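Local coordinates for protein taurocyamine kinase (Schistosoma mansoni, PDB 4WOD) that reversibly transfers phosphate between ATP and the guanidino compound taurocyamine, using magnesium, in a duplicated two-repeat chain, at residues T577-V582 against R589-Q594. The protein carries 4 engineered substitutions. Numbering follows the deposited sequence.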
loop_
_atom_site.group_PDB
_atom_site.type_symbol
_atom_site.label_atom_id
_atom_site.label_comp_id
_atom_site.label_asym_id
_atom_site.label_seq_id
_atom_site.Cartn_x
_atom_site.Cartn_y
_atom_site.Cartn_z
ATOM N N THR A 577 13.686 4.664 29.827
ATOM C CA THR A 577 12.603 5.124 30.680
ATOM C C THR A 577 12.139 6.516 30.281
ATOM O O THR A 577 11.159 7.027 30.812
ATOM C CB THR A 577 13.007 5.151 32.152
ATOM O OG1 THR A 577 14.112 6.042 32.328
ATOM C CG2 THR A 577 13.384 3.755 32.617
ATOM N N PHE A 578 12.843 7.108 29.331
ATOM C CA PHE A 578 12.440 8.375 28.746
ATOM C C PHE A 578 12.712 8.285 27.247
ATOM O O PHE A 578 13.829 7.999 26.834
ATOM C CB PHE A 578 13.196 9.559 29.386
ATOM C CG PHE A 578 12.790 10.893 28.827
ATOM C CD1 PHE A 578 11.599 11.483 29.218
ATOM C CD2 PHE A 578 13.587 11.537 27.888
ATOM C CE1 PHE A 578 11.206 12.717 28.688
ATOM C CE2 PHE A 578 13.201 12.776 27.355
ATOM C CZ PHE A 578 12.010 13.351 27.750
ATOM N N LEU A 579 11.672 8.481 26.440
ATOM C CA LEU A 579 11.785 8.283 24.996
ATOM C C LEU A 579 11.017 9.377 24.273
ATOM O O LEU A 579 10.054 9.900 24.815
ATOM C CB LEU A 579 11.233 6.916 24.575
ATOM C CG LEU A 579 11.518 5.702 25.477
ATOM C CD1 LEU A 579 10.380 5.563 26.468
ATOM C CD2 LEU A 579 11.701 4.429 24.654
ATOM N N VAL A 580 11.447 9.704 23.056
ATOM C CA VAL A 580 10.735 10.670 22.225
ATOM C C VAL A 580 10.647 10.120 20.803
ATOM O O VAL A 580 11.657 9.741 20.221
ATOM C CB VAL A 580 11.421 12.063 22.190
ATOM C CG1 VAL A 580 10.523 13.075 21.451
ATOM C CG2 VAL A 580 11.737 12.576 23.613
ATOM N N TRP A 581 9.436 10.042 20.262
ATOM C CA TRP A 581 9.270 9.710 18.846
ATOM C C TRP A 581 9.188 11.013 18.061
ATOM O O TRP A 581 8.365 11.876 18.376
ATOM C CB TRP A 581 8.002 8.886 18.614
ATOM C CG TRP A 581 8.194 7.401 18.551
ATOM C CD1 TRP A 581 7.981 6.584 17.468
ATOM C CD2 TRP A 581 8.625 6.544 19.619
ATOM N NE1 TRP A 581 8.262 5.275 17.800
ATOM C CE2 TRP A 581 8.654 5.225 19.114
ATOM C CE3 TRP A 581 8.994 6.766 20.951
ATOM C CZ2 TRP A 581 9.037 4.132 19.899
ATOM C CZ3 TRP A 581 9.367 5.678 21.731
ATOM C CH2 TRP A 581 9.390 4.380 21.201
ATOM N N VAL A 582 10.001 11.147 17.024
ATOM C CA VAL A 582 10.085 12.405 16.291
ATOM C C VAL A 582 9.314 12.305 14.976
ATOM O O VAL A 582 9.587 11.433 14.145
ATOM C CB VAL A 582 11.546 12.802 16.032
ATOM C CG1 VAL A 582 11.619 14.089 15.229
ATOM C CG2 VAL A 582 12.283 12.977 17.365
ATOM N N ARG A 589 6.080 12.831 20.268
ATOM C CA ARG A 589 5.387 12.139 21.339
ATOM C C ARG A 589 6.479 11.979 22.392
ATOM O O ARG A 589 7.514 11.390 22.105
ATOM C CB ARG A 589 4.788 10.787 20.882
ATOM C CG ARG A 589 4.023 10.044 21.982
ATOM C CD ARG A 589 3.181 8.824 21.506
ATOM N NE ARG A 589 3.625 8.246 20.231
ATOM C CZ ARG A 589 4.140 7.022 20.095
ATOM N NH1 ARG A 589 4.300 6.238 21.153
ATOM N NH2 ARG A 589 4.511 6.580 18.901
ATOM N N ILE A 590 6.285 12.590 23.561
ATOM C CA ILE A 590 7.277 12.538 24.636
ATOM C C ILE A 590 6.782 11.580 25.719
ATOM O O ILE A 590 5.690 11.750 26.246
ATOM C CB ILE A 590 7.541 13.933 25.246
ATOM C CG1 ILE A 590 7.925 14.935 24.148
ATOM C CG2 ILE A 590 8.641 13.868 26.341
ATOM C CD1 ILE A 590 7.922 16.385 24.635
ATOM N N ILE A 591 7.606 10.590 26.057
ATOM C CA ILE A 591 7.146 9.426 26.817
ATOM C C ILE A 591 8.015 9.143 28.026
ATOM O O ILE A 591 9.227 9.131 27.914
ATOM C CB ILE A 591 7.151 8.146 25.927
ATOM C CG1 ILE A 591 6.272 8.329 24.686
ATOM C CG2 ILE A 591 6.710 6.906 26.705
ATOM C CD1 ILE A 591 6.833 7.599 23.474
ATOM N N SER A 592 7.394 8.907 29.175
ATOM C CA SER A 592 8.140 8.424 30.337
ATOM C C SER A 592 7.533 7.100 30.751
ATOM O O SER A 592 6.320 6.963 30.753
ATOM C CB SER A 592 8.097 9.431 31.487
ATOM O OG SER A 592 8.877 8.971 32.590
ATOM N N MET A 593 8.364 6.122 31.098
ATOM C CA MET A 593 7.832 4.848 31.540
ATOM C C MET A 593 8.853 4.041 32.333
ATOM O O MET A 593 10.050 4.298 32.254
ATOM C CB MET A 593 7.362 4.026 30.335
ATOM C CG MET A 593 8.511 3.623 29.428
ATOM S SD MET A 593 8.055 2.492 28.099
ATOM C CE MET A 593 6.887 3.438 27.150
ATOM N N GLN A 594 8.366 3.060 33.090
ATOM C CA GLN A 594 9.246 2.137 33.815
ATOM C C GLN A 594 8.462 0.946 34.346
ATOM O O GLN A 594 7.231 0.969 34.385
ATOM C CB GLN A 594 9.951 2.843 34.978
ATOM C CG GLN A 594 9.054 3.118 36.172
ATOM C CD GLN A 594 9.637 4.161 37.100
ATOM O OE1 GLN A 594 10.179 5.170 36.651
ATOM N NE2 GLN A 594 9.536 3.921 38.406
#
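The guanidinium of Arg589 is stacked on the indole of Trp581, the two planes 28° apart. Arg589 CZ stands 4.6 Å from the centroid of the Trp581 five-membered ring and 18° off its normal, which meets the geometry of a cation-pi pair. The arginine chain leaves the strand extended, with CG anti to the backbone N, then bends at chi3 (23°), which carries NH2 over one face of the indole. On the same side of the sheet Ile591 CD1 presses obliquely on the benzo part of the indole, 3.4 Å from Trp581 CE3, while Leu579 CD1 touches both Ile591 CG2 and Met593 CG. The face bearing Phe578, Val580 and Ile590 is largely apolar: Ile590 CG2 reaches Phe578 CE1 at 3.7 Å, the two side chains running alongside each other. Ser592 also lies on it, its OG hydrogen-bonded to the Val602 carbonyl.

Backbone hydrogen bonds fix the register: Leu579 and Ile591 are a hydrogen-bonded antiparallel pair (Leu579 N to Ile591 O 2.9 Å, Ile591 N to Leu579 O 2.8 Å), Trp581 and Arg589 another, and Met593 N donates to Thr577 O at 3.0 Å.

Further out, Glu584 forms a salt bridge with Arg589 NH2, and Trp581 NE1 donates a hydrogen bond to the carbonyl of Leu547. The arrangement is an antiparallel beta hairpin within the eight-stranded sheet of the phosphagen kinase catalytic domain, and it places Arg589, a predicted ATP-binding residue, beside Arg484 of the same predicted site.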